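Local atomic coordinates of intracellular exo-alpha-(1->5)-L-arabinofuranosidase (Bifidobacterium longum, PDB entry 2Y2W), a protein that hydrolyses terminal alpha-(1->5)-linked L-arabinofuranosyl bonds in arabinans and also acts on arabinoxylan, contributing to plant cell wall breakdown. Residues D[286-292]-D[342-348]. Sequence-based numbering, arbitrary orientation.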
# COMPACT_ATOMS: atom_id res chain seq x y z
N TYR D 286 19.06 12.37 20.57
CA TYR D 286 18.90 12.23 22.01
C TYR D 286 20.23 11.86 22.67
O TYR D 286 21.03 11.11 22.10
CB TYR D 286 17.85 11.17 22.34
CG TYR D 286 16.42 11.54 22.01
CD1 TYR D 286 15.70 12.42 22.83
CD2 TYR D 286 15.78 11.00 20.90
CE1 TYR D 286 14.38 12.76 22.53
CE2 TYR D 286 14.46 11.33 20.60
CZ TYR D 286 13.77 12.21 21.42
OH TYR D 286 12.47 12.54 21.12
N TYR D 287 20.46 12.37 23.88
CA TYR D 287 21.70 12.12 24.61
C TYR D 287 21.45 11.91 26.10
O TYR D 287 20.54 12.50 26.67
CB TYR D 287 22.68 13.28 24.43
CG TYR D 287 22.91 13.67 22.99
CD1 TYR D 287 23.80 12.95 22.18
CD2 TYR D 287 22.25 14.76 22.43
CE1 TYR D 287 24.02 13.31 20.86
CE2 TYR D 287 22.46 15.12 21.10
CZ TYR D 287 23.34 14.40 20.33
OH TYR D 287 23.55 14.76 19.02
N PHE D 288 22.27 11.05 26.72
CA PHE D 288 22.20 10.80 28.17
C PHE D 288 23.52 10.28 28.73
O PHE D 288 24.42 9.90 27.99
CB PHE D 288 21.03 9.85 28.51
CG PHE D 288 21.23 8.42 28.07
CD1 PHE D 288 21.08 8.06 26.73
CD2 PHE D 288 21.54 7.43 29.00
CE1 PHE D 288 21.26 6.74 26.32
CE2 PHE D 288 21.72 6.11 28.60
CZ PHE D 288 21.57 5.76 27.26
N ASP D 289 23.63 10.30 30.06
CA ASP D 289 24.80 9.77 30.76
C ASP D 289 24.67 8.25 30.89
O ASP D 289 23.86 7.76 31.68
CB ASP D 289 24.95 10.42 32.14
CG ASP D 289 26.23 10.02 32.85
OD1 ASP D 289 27.21 9.64 32.18
OD2 ASP D 289 26.26 10.10 34.10
N ARG D 290 25.47 7.53 30.11
CA ARG D 290 25.38 6.07 30.02
C ARG D 290 25.81 5.35 31.30
O ARG D 290 25.43 4.19 31.52
CB ARG D 290 26.17 5.54 28.82
CG ARG D 290 25.59 5.94 27.47
CD ARG D 290 26.25 5.19 26.32
NE ARG D 290 26.05 5.87 25.04
CZ ARG D 290 25.02 5.67 24.22
NH1 ARG D 290 24.07 4.80 24.53
NH2 ARG D 290 24.94 6.35 23.09
N GLY D 291 26.60 6.03 32.13
CA GLY D 291 27.02 5.48 33.41
C GLY D 291 26.52 6.30 34.58
O GLY D 291 27.26 6.54 35.54
N HIS D 292 25.26 6.74 34.50
CA HIS D 292 24.66 7.55 35.55
C HIS D 292 24.29 6.71 36.77
O HIS D 292 24.19 7.22 37.89
CB HIS D 292 23.44 8.31 35.02
CG HIS D 292 22.24 7.45 34.78
ND1 HIS D 292 22.15 6.59 33.70
CD2 HIS D 292 21.09 7.31 35.47
CE1 HIS D 292 20.99 5.96 33.75
NE2 HIS D 292 20.32 6.38 34.81
N GLY D 342 17.29 16.65 22.53
CA GLY D 342 17.31 16.83 23.98
C GLY D 342 17.93 15.68 24.74
O GLY D 342 18.42 14.72 24.15
N VAL D 343 17.90 15.79 26.07
CA VAL D 343 18.43 14.76 26.95
C VAL D 343 17.34 13.75 27.30
O VAL D 343 16.28 14.12 27.79
CB VAL D 343 19.04 15.37 28.24
CG1 VAL D 343 19.41 14.28 29.24
CG2 VAL D 343 20.26 16.21 27.91
N TRP D 344 17.61 12.47 27.02
CA TRP D 344 16.69 11.38 27.37
C TRP D 344 17.44 10.11 27.77
O TRP D 344 18.18 9.53 26.97
CB TRP D 344 15.71 11.10 26.22
CG TRP D 344 14.86 9.86 26.38
CD1 TRP D 344 14.37 9.33 27.54
CD2 TRP D 344 14.38 9.01 25.33
NE1 TRP D 344 13.63 8.20 27.28
CE2 TRP D 344 13.61 7.98 25.93
CE3 TRP D 344 14.51 9.02 23.93
CZ2 TRP D 344 13.00 6.97 25.19
CZ3 TRP D 344 13.90 8.01 23.19
CH2 TRP D 344 13.15 7.00 23.83
N TYR D 345 17.22 9.68 29.01
CA TYR D 345 17.77 8.43 29.53
C TYR D 345 16.94 7.25 29.00
O TYR D 345 15.99 6.81 29.64
CB TYR D 345 17.81 8.45 31.06
CG TYR D 345 18.89 9.36 31.62
CD1 TYR D 345 18.62 10.70 31.88
CD2 TYR D 345 20.17 8.88 31.87
CE1 TYR D 345 19.61 11.55 32.39
CE2 TYR D 345 21.17 9.71 32.37
CZ TYR D 345 20.88 11.04 32.63
OH TYR D 345 21.87 11.86 33.13
N SER D 346 17.33 6.76 27.82
CA SER D 346 16.55 5.78 27.07
C SER D 346 16.74 4.33 27.53
O SER D 346 16.06 3.43 27.04
CB SER D 346 16.84 5.91 25.57
OG SER D 346 18.23 5.90 25.31
N ASP D 347 17.66 4.12 28.47
CA ASP D 347 17.89 2.78 29.04
C ASP D 347 16.71 2.27 29.87
O ASP D 347 16.48 1.06 29.93
CB ASP D 347 19.19 2.75 29.85
CG ASP D 347 19.28 3.85 30.89
OD1 ASP D 347 18.62 4.90 30.73
OD2 ASP D 347 20.03 3.67 31.87
N LYS D 348 15.97 3.19 30.48
CA LYS D 348 14.76 2.86 31.24
C LYS D 348 13.66 2.30 30.32
O LYS D 348 12.95 1.37 30.70
CB LYS D 348 14.24 4.10 31.99
CG LYS D 348 14.97 4.43 33.31
CD LYS D 348 16.36 5.02 33.07
CE LYS D 348 16.94 5.63 34.34
NZ LYS D 348 16.54 7.05 34.51
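Two backbone hydrogen bonds join the segments in parallel register: Tyr287 N gives to Gly342 O (3.1 Å), in the plane of that carbonyl, and Trp344 N gives to Tyr287 O (3.0 Å) from above the carbonyl plane. Aromatic side chains add to this short ladder. With CG anti to the backbone N (chi1 171°), the indole of Trp344 sets its CE3 edge over the centre of the Tyr286 ring in a T-shaped pair, planes at 78°; Trp344 CB rests 3.6 Å from Tyr286 CD1. Farther along, Phe288 CB makes a CH-pi contact over one face of Tyr345, 3.8 Å from the ring centroid. His292 completes the cluster; its face receives the Tyr345 edge, centroids 4.5 Å apart. His292 ND1 donates to Asp289 O (2.9 Å) within its own turn, fixing the ring's rotation. Separately, Asp347 OD2 comes close in the imidazole plane, 3.1 Å from the carbon CE1 of His292. With an alanine here in place of the histidine, the Tyr345 edge would probably lose its aromatic cover and Asp289 O its bond from the imidazole. Tyr345 OH is held by Asp384, and Tyr286 OH bonds Glu340, the probable catalytic nucleophile. The arrangement sits at the C-terminal mouth of a (beta/alpha)8 barrel, after neighbouring strands 280-287 and 335-341, where Tyr286 probably contacts the arabinofuranose and Trp344 probably contributes to substrate recognition, as in family 51 relatives.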